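Local coordinates for protein cellulase (Clostridium cellulovorans, PDB 6UI3) that probably hydrolyses cellulose and related plant polysaccharides, this chain being the catalytic, TIM-barrel domain of a longer broad-specificity family 5 endoglucanase, at residues K251-L256 against K288-T293; E10-S15 against V20-I25; N307-T312 against F326-L331; N105-K110 against L302-N307; L191-T196 against P266-Q271. All blocks are in the same frame, centred on the assembly; numbering follows the deposited sequence.

Contact 1: K251-L256 against K288-T293; sequences KTFRML and KFYVST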
# COMPACT_ATOMS: atom_id res chain seq x y z
N LYS A 251 10.47 18.68 -0.74
CA LYS A 251 9.48 19.47 -1.46
C LYS A 251 8.19 18.69 -1.65
O LYS A 251 7.09 19.21 -1.45
CB LYS A 251 10.06 19.91 -2.81
CG LYS A 251 9.11 20.73 -3.71
CD LYS A 251 9.81 21.21 -4.97
CE LYS A 251 9.99 20.09 -5.97
NZ LYS A 251 10.91 20.51 -7.08
N THR A 252 8.32 17.42 -2.02
CA THR A 252 7.15 16.58 -2.26
C THR A 252 6.34 16.44 -0.98
O THR A 252 5.11 16.57 -1.00
CB THR A 252 7.57 15.21 -2.78
OG1 THR A 252 8.25 15.33 -4.03
CG2 THR A 252 6.38 14.28 -2.99
N PHE A 253 7.01 16.18 0.14
CA PHE A 253 6.29 15.96 1.39
C PHE A 253 5.65 17.25 1.91
O PHE A 253 4.52 17.22 2.42
CB PHE A 253 7.18 15.29 2.44
CG PHE A 253 7.21 13.79 2.32
CD1 PHE A 253 8.19 13.17 1.57
CD2 PHE A 253 6.21 13.01 2.90
CE1 PHE A 253 8.21 11.81 1.41
CE2 PHE A 253 6.21 11.64 2.73
CZ PHE A 253 7.22 11.04 1.99
N ARG A 254 6.35 18.38 1.79
CA ARG A 254 5.71 19.64 2.15
C ARG A 254 4.46 19.89 1.31
O ARG A 254 3.46 20.42 1.81
CB ARG A 254 6.70 20.80 1.99
CG ARG A 254 7.80 20.86 3.04
CD ARG A 254 8.68 22.06 2.83
NE ARG A 254 9.82 22.13 3.76
CZ ARG A 254 9.80 22.76 4.92
NH1 ARG A 254 8.71 23.34 5.35
NH2 ARG A 254 10.90 22.78 5.65
N MET A 255 4.50 19.54 0.03
CA MET A 255 3.34 19.73 -0.84
C MET A 255 2.19 18.81 -0.44
O MET A 255 1.03 19.25 -0.41
CB MET A 255 3.79 19.54 -2.29
CG MET A 255 2.68 19.59 -3.32
SD MET A 255 1.81 18.04 -3.50
CE MET A 255 3.11 17.00 -4.17
N LEU A 256 2.48 17.55 -0.10
CA LEU A 256 1.41 16.65 0.34
C LEU A 256 0.81 17.15 1.64
O LEU A 256 -0.41 17.04 1.86
CB LEU A 256 1.97 15.24 0.52
CG LEU A 256 2.35 14.50 -0.77
CD1 LEU A 256 3.12 13.24 -0.45
CD2 LEU A 256 1.13 14.17 -1.65
N LYS A 288 16.66 6.89 6.40
CA LYS A 288 16.54 7.75 7.58
C LYS A 288 15.91 9.09 7.20
O LYS A 288 14.96 9.55 7.84
CB LYS A 288 17.93 7.95 8.18
CG LYS A 288 18.01 8.99 9.28
CD LYS A 288 17.29 8.56 10.52
CE LYS A 288 17.24 9.68 11.56
NZ LYS A 288 18.57 10.14 12.01
N PHE A 289 16.44 9.73 6.16
CA PHE A 289 15.92 11.02 5.74
C PHE A 289 14.46 10.92 5.34
O PHE A 289 13.64 11.77 5.71
CB PHE A 289 16.74 11.57 4.57
CG PHE A 289 16.31 12.93 4.14
CD1 PHE A 289 16.85 14.05 4.73
CD2 PHE A 289 15.31 13.11 3.21
CE1 PHE A 289 16.43 15.32 4.38
CE2 PHE A 289 14.90 14.37 2.84
CZ PHE A 289 15.44 15.47 3.42
N TYR A 290 14.14 9.92 4.53
CA TYR A 290 12.79 9.75 4.01
C TYR A 290 11.79 9.57 5.13
O TYR A 290 10.78 10.28 5.21
CB TYR A 290 12.78 8.53 3.07
CG TYR A 290 11.55 8.37 2.22
CD1 TYR A 290 10.33 8.01 2.77
CD2 TYR A 290 11.62 8.57 0.85
CE1 TYR A 290 9.20 7.86 1.99
CE2 TYR A 290 10.48 8.42 0.06
CZ TYR A 290 9.28 8.05 0.64
OH TYR A 290 8.13 7.89 -0.12
N VAL A 291 12.05 8.62 6.03
CA VAL A 291 11.10 8.36 7.10
C VAL A 291 11.02 9.55 8.05
O VAL A 291 9.94 9.89 8.54
CB VAL A 291 11.40 7.03 7.82
CG1 VAL A 291 10.45 6.81 8.98
CG2 VAL A 291 11.27 5.88 6.83
N SER A 292 12.15 10.20 8.35
CA SER A 292 12.09 11.39 9.20
C SER A 292 11.20 12.46 8.60
O SER A 292 10.39 13.08 9.30
CB SER A 292 13.49 11.94 9.43
OG SER A 292 13.43 13.16 10.14
N THR A 293 11.35 12.72 7.30
CA THR A 293 10.57 13.75 6.63
C THR A 293 9.09 13.39 6.64
O THR A 293 8.23 14.23 6.96
CB THR A 293 11.08 13.93 5.20
OG1 THR A 293 12.47 14.29 5.23
CG2 THR A 293 10.33 15.04 4.49

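Contact 2: E10-S15 against V20-I25; sequences EMRGLS and VKDMKI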
# COMPACT_ATOMS: atom_id res chain seq x y z
N GLU A 10 -12.35 -5.57 17.72
CA GLU A 10 -12.40 -4.29 18.42
C GLU A 10 -12.53 -3.12 17.45
O GLU A 10 -11.72 -2.97 16.53
CB GLU A 10 -11.13 -4.09 19.25
CG GLU A 10 -11.06 -2.74 19.97
CD GLU A 10 -9.74 -2.50 20.70
OE1 GLU A 10 -8.66 -2.66 20.09
OE2 GLU A 10 -9.80 -2.15 21.90
N MET A 11 -13.48 -2.24 17.72
CA MET A 11 -13.65 -1.01 16.97
C MET A 11 -13.54 0.14 17.97
O MET A 11 -14.47 0.39 18.74
CB MET A 11 -14.98 -1.00 16.23
CG MET A 11 -15.32 0.32 15.53
SD MET A 11 -14.01 0.98 14.49
CE MET A 11 -13.97 -0.19 13.16
N ARG A 12 -12.40 0.82 17.97
CA ARG A 12 -12.22 1.95 18.87
C ARG A 12 -12.98 3.19 18.41
O ARG A 12 -13.21 4.09 19.22
CB ARG A 12 -10.73 2.29 19.00
CG ARG A 12 -9.88 1.23 19.71
CD ARG A 12 -8.39 1.47 19.49
NE ARG A 12 -7.99 1.00 18.16
CZ ARG A 12 -6.77 1.07 17.64
NH1 ARG A 12 -5.76 1.63 18.30
NH2 ARG A 12 -6.54 0.57 16.45
N GLY A 13 -13.35 3.26 17.14
CA GLY A 13 -13.99 4.46 16.61
C GLY A 13 -13.05 5.64 16.49
O GLY A 13 -13.48 6.79 16.63
N LEU A 14 -11.77 5.39 16.24
CA LEU A 14 -10.80 6.47 16.08
C LEU A 14 -11.09 7.30 14.83
O LEU A 14 -11.53 6.78 13.81
CB LEU A 14 -9.40 5.88 15.94
CG LEU A 14 -8.84 5.04 17.09
CD1 LEU A 14 -7.40 4.63 16.80
CD2 LEU A 14 -8.91 5.77 18.42
N SER A 15 -10.83 8.59 14.92
CA SER A 15 -10.78 9.41 13.73
C SER A 15 -9.68 8.89 12.80
O SER A 15 -8.74 8.21 13.23
CB SER A 15 -10.45 10.85 14.13
OG SER A 15 -9.14 10.90 14.65
N VAL A 20 -4.30 6.78 11.68
CA VAL A 20 -3.05 6.90 10.92
C VAL A 20 -1.87 7.15 11.86
O VAL A 20 -0.79 6.59 11.66
CB VAL A 20 -3.18 7.95 9.80
CG1 VAL A 20 -1.83 8.22 9.15
CG2 VAL A 20 -4.19 7.44 8.74
N LYS A 21 -2.08 7.97 12.89
CA LYS A 21 -1.01 8.23 13.85
C LYS A 21 -0.53 6.95 14.52
O LYS A 21 0.65 6.85 14.88
CB LYS A 21 -1.52 9.23 14.90
CG LYS A 21 -0.54 9.56 16.01
CD LYS A 21 -0.99 10.78 16.83
CE LYS A 21 -2.31 10.56 17.58
NZ LYS A 21 -2.18 9.68 18.79
N ASP A 22 -1.41 5.96 14.68
CA ASP A 22 -1.07 4.72 15.37
C ASP A 22 -0.38 3.69 14.47
O ASP A 22 0.09 2.67 14.99
CB ASP A 22 -2.35 4.10 15.96
CG ASP A 22 -2.07 3.09 17.04
OD1 ASP A 22 -1.30 3.40 17.96
OD2 ASP A 22 -2.64 1.98 16.96
N MET A 23 -0.26 3.94 13.16
CA MET A 23 0.21 2.90 12.23
C MET A 23 1.72 2.66 12.30
O MET A 23 2.17 1.52 12.10
CB MET A 23 -0.21 3.26 10.81
CG MET A 23 -1.68 3.05 10.56
SD MET A 23 -2.26 3.60 8.96
CE MET A 23 -1.46 2.45 7.86
N LYS A 24 2.51 3.69 12.51
CA LYS A 24 4.00 3.59 12.77
C LYS A 24 4.74 3.08 11.52
O LYS A 24 4.47 3.57 10.41
CB LYS A 24 4.28 2.86 14.05
CG LYS A 24 3.47 3.41 15.22
CD LYS A 24 3.82 2.74 16.53
CE LYS A 24 2.86 3.14 17.64
NZ LYS A 24 1.55 2.45 17.53
N ILE A 25 5.71 2.16 11.66
CA ILE A 25 6.58 1.66 10.59
C ILE A 25 5.92 0.46 9.91
O ILE A 25 5.46 -0.45 10.62
CB ILE A 25 7.95 1.26 11.19
CG1 ILE A 25 8.57 2.42 11.96
CG2 ILE A 25 8.90 0.75 10.10
CD1 ILE A 25 9.81 2.05 12.75

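Contact 3: N307-T312 against F326-L331; sequences NNFGST and FPYPEL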
# COMPACT_ATOMS: atom_id res chain seq x y z
N ASN A 307 11.23 -9.65 -1.40
CA ASN A 307 12.04 -10.83 -1.09
C ASN A 307 13.10 -11.11 -2.15
O ASN A 307 13.58 -12.24 -2.26
CB ASN A 307 11.14 -12.07 -0.89
CG ASN A 307 11.86 -13.25 -0.24
OD1 ASN A 307 12.65 -13.12 0.69
ND2 ASN A 307 11.56 -14.44 -0.75
N ASN A 308 13.52 -10.10 -2.92
CA ASN A 308 14.56 -10.28 -3.93
C ASN A 308 15.91 -9.86 -3.36
O ASN A 308 16.13 -8.67 -3.07
CB ASN A 308 14.26 -9.47 -5.19
CG ASN A 308 15.29 -9.67 -6.28
OD1 ASN A 308 16.11 -10.58 -6.22
ND2 ASN A 308 15.27 -8.80 -7.26
N PHE A 309 16.80 -10.84 -3.17
CA PHE A 309 18.17 -10.65 -2.71
C PHE A 309 19.18 -11.07 -3.77
O PHE A 309 20.37 -11.21 -3.46
CB PHE A 309 18.40 -11.42 -1.40
CG PHE A 309 17.50 -10.97 -0.30
CD1 PHE A 309 16.26 -11.54 -0.14
CD2 PHE A 309 17.86 -9.91 0.53
CE1 PHE A 309 15.40 -11.10 0.84
CE2 PHE A 309 17.01 -9.46 1.51
CZ PHE A 309 15.77 -10.06 1.66
N GLY A 310 18.72 -11.27 -5.00
CA GLY A 310 19.58 -11.73 -6.07
C GLY A 310 20.27 -10.58 -6.78
O GLY A 310 20.27 -9.44 -6.32
N SER A 311 20.81 -10.90 -7.94
CA SER A 311 21.69 -10.00 -8.66
C SER A 311 20.96 -9.15 -9.69
O SER A 311 21.55 -8.18 -10.19
CB SER A 311 22.80 -10.79 -9.38
OG SER A 311 22.25 -11.80 -10.21
N THR A 312 19.71 -9.48 -10.01
CA THR A 312 18.97 -8.81 -11.07
C THR A 312 17.63 -8.33 -10.53
O THR A 312 17.18 -8.72 -9.45
CB THR A 312 18.76 -9.74 -12.28
OG1 THR A 312 17.94 -10.84 -11.89
CG2 THR A 312 20.09 -10.27 -12.81
N PHE A 326 17.36 -10.77 8.48
CA PHE A 326 17.49 -9.43 7.90
C PHE A 326 18.94 -9.22 7.49
O PHE A 326 19.79 -8.92 8.34
CB PHE A 326 17.08 -8.36 8.91
CG PHE A 326 15.63 -8.38 9.27
CD1 PHE A 326 15.19 -9.04 10.41
CD2 PHE A 326 14.69 -7.75 8.48
CE1 PHE A 326 13.86 -9.06 10.73
CE2 PHE A 326 13.35 -7.78 8.81
CZ PHE A 326 12.93 -8.42 9.92
N PRO A 327 19.29 -9.37 6.22
CA PRO A 327 20.70 -9.18 5.83
C PRO A 327 21.15 -7.73 5.88
O PRO A 327 22.36 -7.47 5.90
CB PRO A 327 20.77 -9.76 4.41
CG PRO A 327 19.39 -9.69 3.92
CD PRO A 327 18.48 -9.91 5.11
N TYR A 328 20.21 -6.79 5.86
CA TYR A 328 20.48 -5.35 5.91
C TYR A 328 19.76 -4.78 7.13
O TYR A 328 18.82 -3.98 7.00
CB TYR A 328 20.03 -4.64 4.62
CG TYR A 328 20.43 -5.42 3.39
CD1 TYR A 328 21.75 -5.74 3.16
CD2 TYR A 328 19.46 -5.89 2.50
CE1 TYR A 328 22.13 -6.51 2.07
CE2 TYR A 328 19.83 -6.65 1.41
CZ TYR A 328 21.15 -6.96 1.20
OH TYR A 328 21.54 -7.74 0.12
N PRO A 329 20.16 -5.19 8.34
CA PRO A 329 19.46 -4.69 9.53
C PRO A 329 19.57 -3.18 9.66
O PRO A 329 18.70 -2.54 10.28
CB PRO A 329 20.15 -5.43 10.68
CG PRO A 329 21.55 -5.69 10.18
CD PRO A 329 21.34 -6.00 8.69
N GLU A 330 20.61 -2.59 9.05
CA GLU A 330 20.80 -1.14 9.11
C GLU A 330 19.62 -0.40 8.48
O GLU A 330 19.35 0.74 8.85
CB GLU A 330 22.08 -0.75 8.37
CG GLU A 330 23.35 -1.42 8.87
CD GLU A 330 23.73 -2.74 8.17
OE1 GLU A 330 22.85 -3.39 7.56
OE2 GLU A 330 24.91 -3.10 8.24
N LEU A 331 18.93 -1.01 7.52
CA LEU A 331 17.82 -0.32 6.88
C LEU A 331 16.59 -0.34 7.77
O LEU A 331 15.81 0.63 7.78
CB LEU A 331 17.52 -0.96 5.52
CG LEU A 331 18.64 -0.78 4.50
CD1 LEU A 331 18.29 -1.42 3.17
CD2 LEU A 331 19.02 0.68 4.29

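Contact 4: N105-K110 against L302-N307; sequences NIHHNK and LWWDNN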
# COMPACT_ATOMS: atom_id res chain seq x y z
N ASN A 105 -6.15 -4.79 -0.45
CA ASN A 105 -6.46 -3.94 -1.59
C ASN A 105 -6.94 -4.79 -2.77
O ASN A 105 -7.19 -5.99 -2.65
CB ASN A 105 -5.25 -3.06 -1.95
CG ASN A 105 -4.11 -3.82 -2.60
OD1 ASN A 105 -4.22 -5.03 -2.84
ND2 ASN A 105 -3.00 -3.13 -2.86
N ILE A 106 -7.09 -4.12 -3.92
CA ILE A 106 -7.14 -4.72 -5.24
C ILE A 106 -5.87 -4.29 -5.95
O ILE A 106 -5.59 -3.09 -6.02
CB ILE A 106 -8.39 -4.26 -6.02
CG1 ILE A 106 -9.68 -4.67 -5.30
CG2 ILE A 106 -8.34 -4.79 -7.46
CD1 ILE A 106 -10.96 -4.22 -6.00
N HIS A 107 -5.11 -5.25 -6.48
CA HIS A 107 -3.73 -4.99 -6.92
C HIS A 107 -3.48 -5.80 -8.18
O HIS A 107 -3.48 -7.03 -8.16
CB HIS A 107 -2.78 -5.40 -5.79
CG HIS A 107 -1.41 -4.80 -5.83
ND1 HIS A 107 -0.92 -4.04 -4.78
CD2 HIS A 107 -0.42 -4.90 -6.74
CE1 HIS A 107 0.32 -3.70 -5.06
NE2 HIS A 107 0.65 -4.20 -6.24
N HIS A 108 -3.29 -5.11 -9.30
CA HIS A 108 -3.02 -5.72 -10.60
C HIS A 108 -4.21 -6.49 -11.20
O HIS A 108 -4.00 -7.23 -12.16
CB HIS A 108 -1.80 -6.65 -10.64
CG HIS A 108 -0.51 -6.02 -10.22
ND1 HIS A 108 -0.21 -4.68 -10.43
CD2 HIS A 108 0.58 -6.56 -9.63
CE1 HIS A 108 1.00 -4.43 -9.95
NE2 HIS A 108 1.51 -5.56 -9.47
N ASN A 109 -5.43 -6.35 -10.68
CA ASN A 109 -6.57 -6.75 -11.49
C ASN A 109 -6.45 -6.07 -12.84
O ASN A 109 -5.95 -4.94 -12.94
CB ASN A 109 -7.89 -6.32 -10.86
CG ASN A 109 -8.49 -7.36 -9.95
OD1 ASN A 109 -7.80 -7.97 -9.12
ND2 ASN A 109 -9.79 -7.55 -10.07
N LYS A 110 -6.96 -6.72 -13.89
CA LYS A 110 -6.95 -6.11 -15.22
C LYS A 110 -7.53 -4.70 -15.20
O LYS A 110 -7.01 -3.80 -15.86
CB LYS A 110 -7.76 -6.99 -16.18
CG LYS A 110 -7.86 -6.45 -17.59
CD LYS A 110 -6.55 -6.58 -18.33
CE LYS A 110 -6.75 -6.81 -19.82
NZ LYS A 110 -5.57 -7.49 -20.45
N LEU A 302 5.57 2.55 4.36
CA LEU A 302 5.54 1.10 4.22
C LEU A 302 6.54 0.68 3.15
O LEU A 302 6.34 0.95 1.96
CB LEU A 302 4.13 0.64 3.84
CG LEU A 302 3.04 0.75 4.90
CD1 LEU A 302 2.73 2.10 5.40
CD2 LEU A 302 1.76 0.14 4.33
N TRP A 303 7.62 0.00 3.55
CA TRP A 303 8.64 -0.45 2.61
C TRP A 303 8.08 -1.56 1.72
O TRP A 303 7.40 -2.47 2.18
CB TRP A 303 9.85 -0.97 3.40
CG TRP A 303 11.01 -1.44 2.53
CD1 TRP A 303 11.10 -2.63 1.88
CD2 TRP A 303 12.23 -0.74 2.24
NE1 TRP A 303 12.28 -2.70 1.19
CE2 TRP A 303 13.00 -1.57 1.41
CE3 TRP A 303 12.74 0.50 2.61
CZ2 TRP A 303 14.25 -1.20 0.94
CZ3 TRP A 303 14.00 0.85 2.15
CH2 TRP A 303 14.74 -0.00 1.34
N TRP A 304 8.41 -1.48 0.42
CA TRP A 304 8.04 -2.53 -0.54
C TRP A 304 9.07 -3.65 -0.51
O TRP A 304 10.17 -3.50 -1.04
CB TRP A 304 7.93 -1.97 -1.96
CG TRP A 304 7.53 -3.04 -2.94
CD1 TRP A 304 8.35 -3.77 -3.75
CD2 TRP A 304 6.20 -3.52 -3.18
NE1 TRP A 304 7.61 -4.68 -4.48
CE2 TRP A 304 6.28 -4.54 -4.15
CE3 TRP A 304 4.95 -3.17 -2.67
CZ2 TRP A 304 5.17 -5.21 -4.61
CZ3 TRP A 304 3.84 -3.84 -3.13
CH2 TRP A 304 3.95 -4.84 -4.09
N ASP A 305 8.72 -4.78 0.10
CA ASP A 305 9.63 -5.91 0.28
C ASP A 305 9.21 -7.06 -0.63
O ASP A 305 8.26 -7.78 -0.35
CB ASP A 305 9.68 -6.35 1.73
CG ASP A 305 10.82 -7.30 2.00
OD1 ASP A 305 11.25 -7.99 1.04
OD2 ASP A 305 11.26 -7.37 3.17
N ASN A 306 9.94 -7.22 -1.74
CA ASN A 306 9.64 -8.28 -2.70
C ASN A 306 10.46 -9.56 -2.48
O ASN A 306 10.37 -10.49 -3.29
CB ASN A 306 9.82 -7.78 -4.13
CG ASN A 306 11.23 -7.34 -4.44
OD1 ASN A 306 12.16 -7.49 -3.64
ND2 ASN A 306 11.40 -6.80 -5.63
N ASN A 307 11.23 -9.65 -1.40
CA ASN A 307 12.04 -10.83 -1.09
C ASN A 307 13.10 -11.11 -2.15
O ASN A 307 13.58 -12.24 -2.26
CB ASN A 307 11.14 -12.07 -0.89
CG ASN A 307 11.86 -13.25 -0.24
OD1 ASN A 307 12.65 -13.12 0.69
ND2 ASN A 307 11.56 -14.44 -0.75

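Contact 5: L191-T196 against P266-Q271; sequences LIMVPT and PVIIGQ. Unlike the reference sequence in segment 266-271: Gln-271 (reference Glu).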
# COMPACT_ATOMS: atom_id res chain seq x y z
N LEU A 191 -11.06 2.66 8.52
CA LEU A 191 -10.28 3.52 7.63
C LEU A 191 -10.24 2.93 6.22
O LEU A 191 -9.99 1.73 6.03
CB LEU A 191 -8.86 3.71 8.15
CG LEU A 191 -8.00 4.66 7.33
CD1 LEU A 191 -8.46 6.10 7.47
CD2 LEU A 191 -6.52 4.57 7.68
N ILE A 192 -10.49 3.78 5.22
CA ILE A 192 -10.35 3.42 3.82
C ILE A 192 -9.31 4.34 3.18
O ILE A 192 -9.36 5.57 3.36
CB ILE A 192 -11.69 3.51 3.06
CG1 ILE A 192 -12.74 2.61 3.71
CG2 ILE A 192 -11.49 3.14 1.58
CD1 ILE A 192 -14.17 2.87 3.25
N MET A 193 -8.37 3.75 2.45
CA MET A 193 -7.33 4.46 1.72
C MET A 193 -7.77 4.62 0.26
O MET A 193 -8.25 3.66 -0.36
CB MET A 193 -6.03 3.66 1.74
CG MET A 193 -5.43 3.51 3.14
SD MET A 193 -4.11 2.29 3.26
CE MET A 193 -2.92 2.94 2.10
N VAL A 194 -7.58 5.84 -0.28
CA VAL A 194 -7.94 6.16 -1.64
C VAL A 194 -6.73 6.75 -2.35
O VAL A 194 -6.13 7.72 -1.86
CB VAL A 194 -9.14 7.13 -1.72
CG1 VAL A 194 -10.43 6.39 -1.35
CG2 VAL A 194 -8.96 8.36 -0.83
N PRO A 195 -6.29 6.18 -3.48
CA PRO A 195 -5.10 6.69 -4.16
C PRO A 195 -5.41 7.83 -5.13
O PRO A 195 -6.52 7.96 -5.64
CB PRO A 195 -4.64 5.46 -4.96
CG PRO A 195 -5.90 4.80 -5.34
CD PRO A 195 -6.79 4.95 -4.11
N THR A 196 -4.37 8.63 -5.38
CA THR A 196 -4.31 9.46 -6.58
C THR A 196 -4.05 8.54 -7.80
O THR A 196 -3.80 7.34 -7.67
CB THR A 196 -3.14 10.43 -6.45
OG1 THR A 196 -1.96 9.65 -6.25
CG2 THR A 196 -3.34 11.42 -5.30
N PRO A 266 -5.40 12.67 6.35
CA PRO A 266 -4.08 12.06 6.49
C PRO A 266 -3.62 11.42 5.19
O PRO A 266 -4.42 11.06 4.33
CB PRO A 266 -4.28 11.02 7.59
CG PRO A 266 -5.72 10.68 7.53
CD PRO A 266 -6.44 11.92 7.08
N VAL A 267 -2.30 11.24 5.09
CA VAL A 267 -1.65 10.59 3.96
C VAL A 267 -0.84 9.40 4.47
O VAL A 267 -0.14 9.50 5.48
CB VAL A 267 -0.72 11.58 3.21
CG1 VAL A 267 0.01 10.90 2.07
CG2 VAL A 267 -1.51 12.78 2.69
N ILE A 268 -0.94 8.28 3.76
CA ILE A 268 -0.13 7.08 4.02
C ILE A 268 0.78 6.87 2.82
O ILE A 268 0.30 6.84 1.68
CB ILE A 268 -1.03 5.86 4.25
CG1 ILE A 268 -1.83 6.02 5.55
CG2 ILE A 268 -0.21 4.59 4.31
CD1 ILE A 268 -3.04 5.12 5.65
N ILE A 269 2.08 6.73 3.06
CA ILE A 269 3.02 6.31 2.02
C ILE A 269 2.95 4.79 1.97
O ILE A 269 3.70 4.07 2.65
CB ILE A 269 4.44 6.85 2.26
CG1 ILE A 269 4.44 8.37 2.43
CG2 ILE A 269 5.35 6.43 1.11
CD1 ILE A 269 3.92 9.15 1.27
N GLY A 270 2.01 4.29 1.17
CA GLY A 270 1.73 2.87 1.11
C GLY A 270 2.82 2.05 0.48
O GLY A 270 2.86 0.82 0.70
N GLN A 271 3.70 2.68 -0.32
CA GLN A 271 4.89 2.03 -0.84
C GLN A 271 6.02 3.04 -0.96
O GLN A 271 5.82 4.13 -1.51
CB GLN A 271 4.70 1.44 -2.25
CG GLN A 271 3.59 0.40 -2.35
CD GLN A 271 3.40 -0.20 -3.73
OE1 GLN A 271 2.38 -0.83 -4.02
NE2 GLN A 271 4.36 -0.00 -4.58

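Contact 1: K251-L256 against K288-T293
Thr-293 grips the carbonyl oxygen of Phe-289 with two donors, OG1 at 2.8 Å and its own backbone N at 2.9 Å, which come from opposite faces of the carbonyl plane. With OG1 turned back in this way (chi1 -58°), the methyl CG2 lies anti to the backbone N and packs on the other helix, where it meets Phe-253 CB at 3.8 Å. In the conformer described, Phe-253 then extends past the threonine to Tyr-290 and drives its edge at one face of the tyrosine ring: a T-shaped pair, with centroids 5.3 Å apart and planes at 84°. The closest atoms are Phe-253 CZ and Tyr-290 CE1, at 3.7 Å. The two segments belong to consecutive outer helices of the (beta/alpha)8 barrel, 243-261 and 280-296, which flank strand 267-272. Ile-269 of that strand touches both rings. Tyr-290 is also stacked with Phe-272, and its OH is hydrogen-bonded to the backbone oxygen of Ala-223.

Contact 2: E10-S15 against V20-I25
The guanidinium group of Arg-12 is met differently on its face and at its edge: Leu-14 CD1 sits over the centre of one face, 3.6 Å above the plane, while Asp-22 OD2 approaches at the edge, in plane. The carboxylate of Asp-22 is turned steeply against the guanidinium, the planes 74° apart. The bond from Arg-12 NH1 to Asp-22 OD2 is almost straight, yet weak at 3.4 Å. A bend at chi3 (-79°) folds the arginine chain so that its head group lies above Leu-14. Within the two segments the shorter bonds to Asp-22 come from Lys-24, where the backbone first leaves helical angles, with positive phi: its NZ reaches OD1 at 3.0 Å from above the carboxylate plane and also binds the Asp-22 backbone O at 2.9 Å. Tyr-101 OH, a further partner of Asp-22 OD2, also bonds to Arg-12 NH2, and Arg-12 NE forms a salt bridge with Asp-143. Ser-15 N-caps the short helix 16-21, which lies between the paired residues and closes the bottom of the barrel. With a cation near each oxygen, Asp-22 is probably kept ionised, and the long bond to Arg-12 probably acts chiefly through charge, with Tyr-101 OH bridging both groups.

Contact 3: N307-T312 against F326-L331
Phe-309 carries this contact to Pro-327 and Tyr-328, and the loop ahead of it is held by asparagines. Asn-307 places OD1 at the edge of the Phe-309 ring, in its plane, while that oxygen accepts a bond from Arg-321 N. Asn-308 comes next: its OD1 takes the backbone N of Gly-310 at 3.0 Å, an Asx turn in which the donor stands above the carbonyl plane, and its ND2 gives a nearly straight, in-plane bond to Thr-312 O at 2.9 Å. The turn lies in the long loop that follows the last barrel strand, 301-305, and leads to the C-terminal helix 329-339, on whose approach both partners sit. With CG anti to the carbonyl carbon (chi1 -61°), Phe-309 turns its CD2-CE2 side to the partners. CE2 lies 3.4 Å from Pro-327 CG, and CD2 3.9 Å from Tyr-328 CE2, the two aromatic side chains running past one another in opposite senses. Pro-327 CG rests over one face of the Tyr-328 ring, which makes a cation-pi contact with Arg-283.

Contact 4: N105-K110 against L302-N307
His-107 and Trp-304 meet rim to rim across the mouth of the barrel. The imidazole and the six-membered ring of the indole have centroids 5.8 Å apart and planes only 22° from parallel, but neither ring lies over the other. His-107 CE1 is the leading atom, 3.9 Å from Trp-304 CH2. The side chains come from opposite directions, each with CG anti to its own backbone N (chi1 -159° for the histidine, -179° for the tryptophan), and together they span the 13.6 Å between His-107 CA and Trp-304 CA. One shell out, Asn-105 fixes the rotation of the imidazole: its ND2 donates to His-107 ND1 at 3.0 Å, close to the ring plane, and its OD1 is in turn held by Val-67 N. His-108 lays one ring face against His-107 CD2, and Gln-271 touches both rings of the pair. Beyond the tryptophan, Asp-305 OD1 accepts the backbone N of Asn-307 at 3.0 Å in an Asx turn that ends the strand, while OD2 is bonded to Trp-27 NE1 and Leu-319 N. Residues at the C-terminal ends of the strands form the active site of a TIM barrel. A histidine after strand three and a tryptophan on strand eight are consistent with the family 5 glycone-binding site, and Gln-271, glutamate in the reference sequence, probably occupies the position of the nucleophile.

Contact 5: L191-T196 against P266-Q271
Ile-268 receives two side chains from strand 192-195 and its approach, and each comes at it from a different direction. Leu-191 points straight at it, tip to tip, its CD2 lying 4.1 Å from Ile-268 CD1. Met-193 instead crosses it at about a right angle and touches both branches: CG is 3.8 Å from Ile-268 CD1, SD is 3.9 Å from the same methyl, and CE is 3.9 Å from Ile-268 CG2. A turn at the thioether (chi3 59°) brings the terminal methyl round to this second branch. Met-193 and Ile-268 point into the barrel from strands five and seven, and Leu-191 from just ahead of strand five. Strand 217-222 runs between these two strands, and its Ala-218 also touches Ile-268. From helix 16-21, Val-20 packs against both Leu-191 and Ile-268. The pairing across the barrel is wholly apolar, made of methyl, methylene and thioether groups, so its cohesion rests on dispersion and the exclusion of water, with hydrogen bonding left to the strand backbones.

In the fold
The contacts sample one (beta/alpha)8 barrel from its interior to its rim. Contacts 4 and 5 lie nearest the centre and draw on neighbouring strands, 301-305 and 267-272 respectively, yet contact 5 packs apolar side chains in the interior while contact 4 sets aromatic and polar residues at the C-terminal, probably catalytic, end of the strands. Contact 1, also buried, joins outer helices and meets contact 5 through Ile-269. Contacts 2 and 3 are at the surface, their centres about 30 Å apart. The first is a charged network whose neighbouring Val-20 and Met-23 reach contact 5 from the N-terminal end of the strands; the second is apolar packing on a loop that continues from contact 4 through Asn-307.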